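Local coordinates for peptide methionine sulfoxide reductase MsrA (Treponema denticola ATCC 35405, PDB 5FA9), which probably repairs oxidatively damaged proteins, reducing methionine sulfoxide back to methionine with an MsrA and an MsrB domain fused in one chain, at residues Val99-Ile104 / Val126-His131; Gln189-Glu194 / Gly265-His270. The protein carries 2 engineered substitutions. All blocks are in the same frame, centred on the assembly; numbering follows the deposited sequence.

Contact 1. Residues Val99-Ile104 / Val126-His131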
loop_
_atom_site.group_PDB
_atom_site.type_symbol
_atom_site.label_atom_id
_atom_site.label_comp_id
_atom_site.label_asym_id
_atom_site.label_seq_id
_atom_site.Cartn_x
_atom_site.Cartn_y
_atom_site.Cartn_z
ATOM N N VAL B 99 2.469 -11.591 -2.020
ATOM C CA VAL B 99 1.423 -11.312 -2.991
ATOM C C VAL B 99 2.049 -10.554 -4.159
ATOM O O VAL B 99 1.459 -10.421 -5.231
ATOM C CB VAL B 99 0.277 -10.495 -2.360
ATOM C CG1 VAL B 99 0.748 -9.090 -2.031
ATOM C CG2 VAL B 99 -0.930 -10.454 -3.275
ATOM N N ASP B 100 3.271 -10.079 -3.936
ATOM C CA ASP B 100 4.015 -9.326 -4.935
ATOM C C ASP B 100 5.185 -10.165 -5.443
ATOM O O ASP B 100 6.124 -10.444 -4.699
ATOM C CB ASP B 100 4.510 -8.002 -4.344
ATOM C CG ASP B 100 5.054 -7.051 -5.396
ATOM O OD1 ASP B 100 5.203 -7.461 -6.566
ATOM O OD2 ASP B 100 5.332 -5.885 -5.046
ATOM N N ASP B 101 5.122 -10.565 -6.709
ATOM C CA ASP B 101 6.120 -11.464 -7.287
ATOM C C ASP B 101 7.505 -10.828 -7.389
ATOM O O ASP B 101 8.498 -11.524 -7.601
ATOM C CB ASP B 101 5.670 -11.938 -8.671
ATOM C CG ASP B 101 4.410 -12.778 -8.618
ATOM O OD1 ASP B 101 4.214 -13.496 -7.613
ATOM O OD2 ASP B 101 3.616 -12.724 -9.581
ATOM N N SER B 102 7.571 -9.509 -7.243
ATOM C CA SER B 102 8.848 -8.804 -7.281
ATOM C C SER B 102 9.665 -9.060 -6.016
ATOM O O SER B 102 10.860 -8.768 -5.970
ATOM C CB SER B 102 8.626 -7.301 -7.467
ATOM O OG SER B 102 7.997 -6.731 -6.333
ATOM N N MET B 103 9.014 -9.607 -4.994
ATOM C CA MET B 103 9.664 -9.852 -3.711
ATOM C C MET B 103 10.320 -11.227 -3.637
ATOM O O MET B 103 11.109 -11.490 -2.730
ATOM C CB MET B 103 8.656 -9.715 -2.566
ATOM C CG MET B 103 8.048 -8.335 -2.416
ATOM S SD MET B 103 6.963 -8.248 -0.978
ATOM C CE MET B 103 6.460 -6.530 -1.033
ATOM N N ILE B 104 9.990 -12.097 -4.589
ATOM C CA ILE B 104 10.416 -13.496 -4.549
ATOM C C ILE B 104 11.927 -13.662 -4.406
ATOM O O ILE B 104 12.396 -14.397 -3.535
ATOM C CB ILE B 104 9.955 -14.257 -5.809
ATOM C CG1 ILE B 104 8.431 -14.232 -5.920
ATOM C CG2 ILE B 104 10.448 -15.695 -5.775
ATOM C CD1 ILE B 104 7.896 -14.943 -7.144
ATOM N N VAL B 126 8.589 -20.759 1.964
ATOM C CA VAL B 126 8.371 -19.570 1.154
ATOM C C VAL B 126 7.439 -19.904 -0.001
ATOM O O VAL B 126 7.825 -20.590 -0.947
ATOM C CB VAL B 126 9.692 -19.000 0.608
ATOM C CG1 VAL B 126 9.422 -17.811 -0.299
ATOM C CG2 VAL B 126 10.610 -18.605 1.754
ATOM N N GLU B 127 6.206 -19.419 0.086
ATOM C CA GLU B 127 5.192 -19.719 -0.916
ATOM C C GLU B 127 4.435 -18.462 -1.300
ATOM O O GLU B 127 4.380 -17.502 -0.532
ATOM C CB GLU B 127 4.204 -20.768 -0.397
ATOM C CG GLU B 127 4.833 -22.050 0.119
ATOM C CD GLU B 127 3.805 -23.002 0.700
ATOM O OE1 GLU B 127 2.639 -22.587 0.871
ATOM O OE2 GLU B 127 4.161 -24.164 0.985
ATOM N N LYS B 128 3.856 -18.466 -2.494
ATOM C CA LYS B 128 2.925 -17.412 -2.861
ATOM C C LYS B 128 1.662 -17.561 -2.027
ATOM O O LYS B 128 1.104 -18.656 -1.925
ATOM C CB LYS B 128 2.591 -17.466 -4.352
ATOM C CG LYS B 128 1.759 -16.289 -4.842
ATOM C CD LYS B 128 1.126 -16.584 -6.193
ATOM C CE LYS B 128 0.308 -15.403 -6.692
ATOM N NZ LYS B 128 1.138 -14.178 -6.869
ATOM N N LEU B 129 1.226 -16.467 -1.415
ATOM C CA LEU B 129 -0.017 -16.463 -0.664
ATOM C C LEU B 129 -1.165 -16.813 -1.595
ATOM O O LEU B 129 -1.325 -16.190 -2.646
ATOM C CB LEU B 129 -0.253 -15.099 -0.014
ATOM C CG LEU B 129 -1.433 -15.035 0.953
ATOM C CD1 LEU B 129 -1.181 -15.919 2.166
ATOM C CD2 LEU B 129 -1.715 -13.599 1.359
ATOM N N LYS B 130 -1.967 -17.803 -1.223
ATOM C CA LYS B 130 -3.035 -18.225 -2.112
ATOM C C LYS B 130 -4.391 -17.972 -1.454
ATOM O O LYS B 130 -5.379 -17.705 -2.132
ATOM C CB LYS B 130 -2.860 -19.693 -2.486
ATOM C CG LYS B 130 -3.218 -19.965 -3.930
ATOM C CD LYS B 130 -2.137 -19.337 -4.812
ATOM C CE LYS B 130 -2.605 -19.105 -6.240
ATOM N NZ LYS B 130 -1.626 -18.287 -7.022
ATOM N N HIS B 131 -4.423 -18.050 -0.126
ATOM C CA HIS B 131 -5.585 -17.626 0.653
ATOM C C HIS B 131 -5.159 -17.015 1.983
ATOM O O HIS B 131 -4.196 -17.464 2.605
ATOM C CB HIS B 131 -6.535 -18.797 0.923
ATOM C CG HIS B 131 -7.216 -19.327 -0.302
ATOM N ND1 HIS B 131 -7.424 -18.563 -1.427
ATOM C CD2 HIS B 131 -7.756 -20.541 -0.564
ATOM C CE1 HIS B 131 -8.054 -19.286 -2.340
ATOM N NE2 HIS B 131 -8.265 -20.488 -1.840
#
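A salt bridge between Lys128 and Asp101 is the main link between Val126-His131 and Val99-Ile104, the loop between strand 95-98 and helix 104-115, and it starts from the residue where strand 125-128 ends. Two residues earlier, Val126 turns its side chain to helix 104-115, where it packs on Ile107, Asn108 and Val111. Glu127 instead meets Tyr97, and its OE1 is hydrogen-bonded to Asn34.

Lys128 then carries the contact. Its CG is anti to the backbone N (chi1 -173°), and the chain runs extended as far as CE before the last torsion bends it (chi4 61°), which brings the ammonium group to the carboxylate of Asp101. NZ lies 3.2 Å from Asp101 OD1, a weak hydrogen bond within the salt bridge, and 4.0 Å from OD2 of the same residue, so the grip is one-sided. The carbonyl O of Val99 is a looser neighbour, 4.1 Å from Lys128 NZ. Asp101 is presented by an Asx turn, in which Asp100 OD1 accepts from Ser102 N at 3.2 Å, met from above the carboxylate plane. Asp101 is exposed, and Lys128 also packs on Asp278 of the second subunit, so the bridge lies beside the subunit interface.

After Lys128, Leu129 points its CB toward the loop, its CA 5.8 Å from the CA of Val99, while its backbone bonds to Tyr98. Beyond it, Lys130 makes backbone hydrogen bonds to the second subunit, and His131 packs on Gly275 of that subunit.

Strand 95-98, helix 104-115 and the parallel, adjacent strand 125-128 form a beta-alpha-beta crossover; the contact joins the loop leading into its helix to the end of its second strand, at the edge of the mixed MsrA sheet.

Contact 2. Residues Gln189-Glu194 / Gly265-His270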
loop_
_atom_site.group_PDB
_atom_site.type_symbol
_atom_site.label_atom_id
_atom_site.label_comp_id
_atom_site.label_asym_id
_atom_site.label_seq_id
_atom_site.Cartn_x
_atom_site.Cartn_y
_atom_site.Cartn_z
ATOM N N GLN B 189 30.120 17.110 15.893
ATOM C CA GLN B 189 30.022 17.576 17.274
ATOM C C GLN B 189 29.593 19.037 17.395
ATOM O O GLN B 189 29.187 19.479 18.469
ATOM C CB GLN B 189 31.358 17.373 17.992
ATOM C CG GLN B 189 31.890 15.951 17.924
ATOM C CD GLN B 189 30.876 14.928 18.394
ATOM O OE1 GLN B 189 30.381 14.998 19.518
ATOM N NE2 GLN B 189 30.563 13.967 17.532
ATOM N N GLU B 190 29.681 19.784 16.299
ATOM C CA GLU B 190 29.338 21.203 16.328
ATOM C C GLU B 190 28.292 21.562 15.276
ATOM O O GLU B 190 28.086 22.738 14.978
ATOM C CB GLU B 190 30.594 22.056 16.127
ATOM C CG GLU B 190 31.677 21.824 17.168
ATOM C CD GLU B 190 32.970 22.536 16.831
ATOM O OE1 GLU B 190 33.095 23.037 15.693
ATOM O OE2 GLU B 190 33.864 22.596 17.701
ATOM N N LYS B 191 27.647 20.540 14.718
ATOM C CA LYS B 191 26.581 20.708 13.726
ATOM C C LYS B 191 27.003 21.530 12.510
ATOM O O LYS B 191 26.166 22.169 11.870
ATOM C CB LYS B 191 25.350 21.361 14.364
ATOM C CG LYS B 191 24.865 20.703 15.641
ATOM C CD LYS B 191 23.589 21.370 16.130
ATOM C CE LYS B 191 23.401 21.192 17.626
ATOM N NZ LYS B 191 22.412 22.164 18.170
ATOM N N ALA B 192 28.292 21.516 12.189
ATOM C CA ALA B 192 28.783 22.253 11.031
ATOM C C ALA B 192 28.348 21.581 9.734
ATOM O O ALA B 192 27.840 20.459 9.743
ATOM C CB ALA B 192 30.296 22.381 11.079
ATOM N N THR B 193 28.552 22.274 8.621
ATOM C CA THR B 193 28.206 21.737 7.311
ATOM C C THR B 193 29.364 21.907 6.338
ATOM O O THR B 193 29.786 23.028 6.053
ATOM C CB THR B 193 26.949 22.416 6.733
ATOM O OG1 THR B 193 25.817 22.116 7.558
ATOM C CG2 THR B 193 26.681 21.927 5.317
ATOM N N GLU B 194 29.876 20.787 5.836
ATOM C CA GLU B 194 30.965 20.807 4.869
ATOM C C GLU B 194 30.522 21.536 3.605
ATOM O O GLU B 194 29.343 21.510 3.251
ATOM C CB GLU B 194 31.413 19.381 4.542
ATOM C CG GLU B 194 30.384 18.576 3.761
ATOM C CD GLU B 194 30.761 17.114 3.615
ATOM O OE1 GLU B 194 31.664 16.652 4.344
ATOM O OE2 GLU B 194 30.146 16.423 2.774
ATOM N N GLY B 265 24.411 10.315 18.377
ATOM C CA GLY B 265 23.909 11.631 18.728
ATOM C C GLY B 265 24.580 12.671 17.856
ATOM O O GLY B 265 24.241 13.853 17.894
ATOM N N ALA B 266 25.539 12.212 17.057
ATOM C CA ALA B 266 26.311 13.086 16.185
ATOM C C ALA B 266 25.458 13.667 15.065
ATOM O O ALA B 266 24.579 12.995 14.525
ATOM C CB ALA B 266 27.498 12.331 15.605
ATOM N N HIS B 267 25.725 14.923 14.723
ATOM C CA HIS B 267 25.037 15.585 13.622
ATOM C C HIS B 267 25.454 14.983 12.284
ATOM O O HIS B 267 26.642 14.803 12.018
ATOM C CB HIS B 267 25.322 17.088 13.636
ATOM C CG HIS B 267 24.848 17.803 12.409
ATOM N ND1 HIS B 267 23.521 18.084 12.177
ATOM C CD2 HIS B 267 25.529 18.292 11.345
ATOM C CE1 HIS B 267 23.401 18.718 11.023
ATOM N NE2 HIS B 267 24.605 18.856 10.498
ATOM N N LEU B 268 24.470 14.673 11.448
ATOM C CA LEU B 268 24.736 14.060 10.153
ATOM C C LEU B 268 24.379 15.000 9.007
ATOM O O LEU B 268 25.121 15.116 8.031
ATOM C CB LEU B 268 23.962 12.749 10.016
ATOM C CG LEU B 268 24.211 11.719 11.120
ATOM C CD1 LEU B 268 23.368 10.479 10.889
ATOM C CD2 LEU B 268 25.688 11.362 11.199
ATOM N N GLY B 269 23.239 15.671 9.134
ATOM C CA GLY B 269 22.782 16.595 8.114
ATOM C C GLY B 269 21.302 16.892 8.235
ATOM O O GLY B 269 20.776 17.019 9.341
ATOM N N HIS B 270 20.627 17.002 7.096
ATOM C CA HIS B 270 19.200 17.301 7.083
ATOM C C HIS B 270 18.447 16.395 6.116
ATOM O O HIS B 270 19.022 15.876 5.160
ATOM C CB HIS B 270 18.965 18.767 6.709
ATOM C CG HIS B 270 19.730 19.735 7.555
ATOM N ND1 HIS B 270 21.060 20.024 7.338
ATOM C CD2 HIS B 270 19.353 20.482 8.619
ATOM C CE1 HIS B 270 21.469 20.906 8.231
ATOM N NE2 HIS B 270 20.453 21.202 9.021
HETATM O O HOH W 1 24.819 19.662 8.162
#
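One water joins Thr193 and His267, 2.7 Å from Thr193 OG1 and a short 2.5 Å from His267 NE2. It is the polar bridge between the two segments, which make no direct hydrogen bond to each other. The other ring nitrogen, ND1, is bonded to Glu258 OE2 on the neighbouring strand; the two partners together should hold the ring's orientation.

His267 also supplies most of the packing. With CG anti to the backbone N (chi1 170°), its ring projects from the strand toward the residues that follow the helix. Lys191 CB sits over one face in a CH-pi contact, 4.3 Å from the ring centroid and 17° off the normal. The backbone N of Gly269 lies over the opposite face, toward the rim; Gly269 and Leu268 both bond through their backbones to Val259, forming a classic beta bulge. At the edge, Ala192 O approaches His267 CD2 at 3.6 Å, near the ring plane. Lys191 has positive phi (56°) where the chain leaves the helix; its CA comes 3.6 Å from His267 CD2, while its amine end leads away. Further back, the amide NE2 of Gln189 touches Ala266 CB at 4.0 Å.

A backbone hydrogen bond from His267 to Thr188 ties strand to helix directly. The C-terminal end of helix 182-190 thus packs on the start of strand 267-272, which lies between 256-261 and 283-286 in the antiparallel SelR sheet.

Overall arrangement
The two contacts belong to different halves of the fusion. Contact 1 lies in the MsrA part and contact 2 in the MsrB (SelR) part, with centres 42 Å apart on opposite sides of the chain's centre. Their nearest atoms are about 26 Å apart and they do not touch; contact 1 is complete well before the chain reaches contact 2. Neither contact lines a ligand pocket, such as that of the dithiane-diol around the engineered Ser11, the predicted active-site position. They differ in surroundings: contact 1 packs against Asp278 and Ala277 in the MsrB part of the second subunit, whereas contact 2 is made within one chain, with no neighbouring subunit against it.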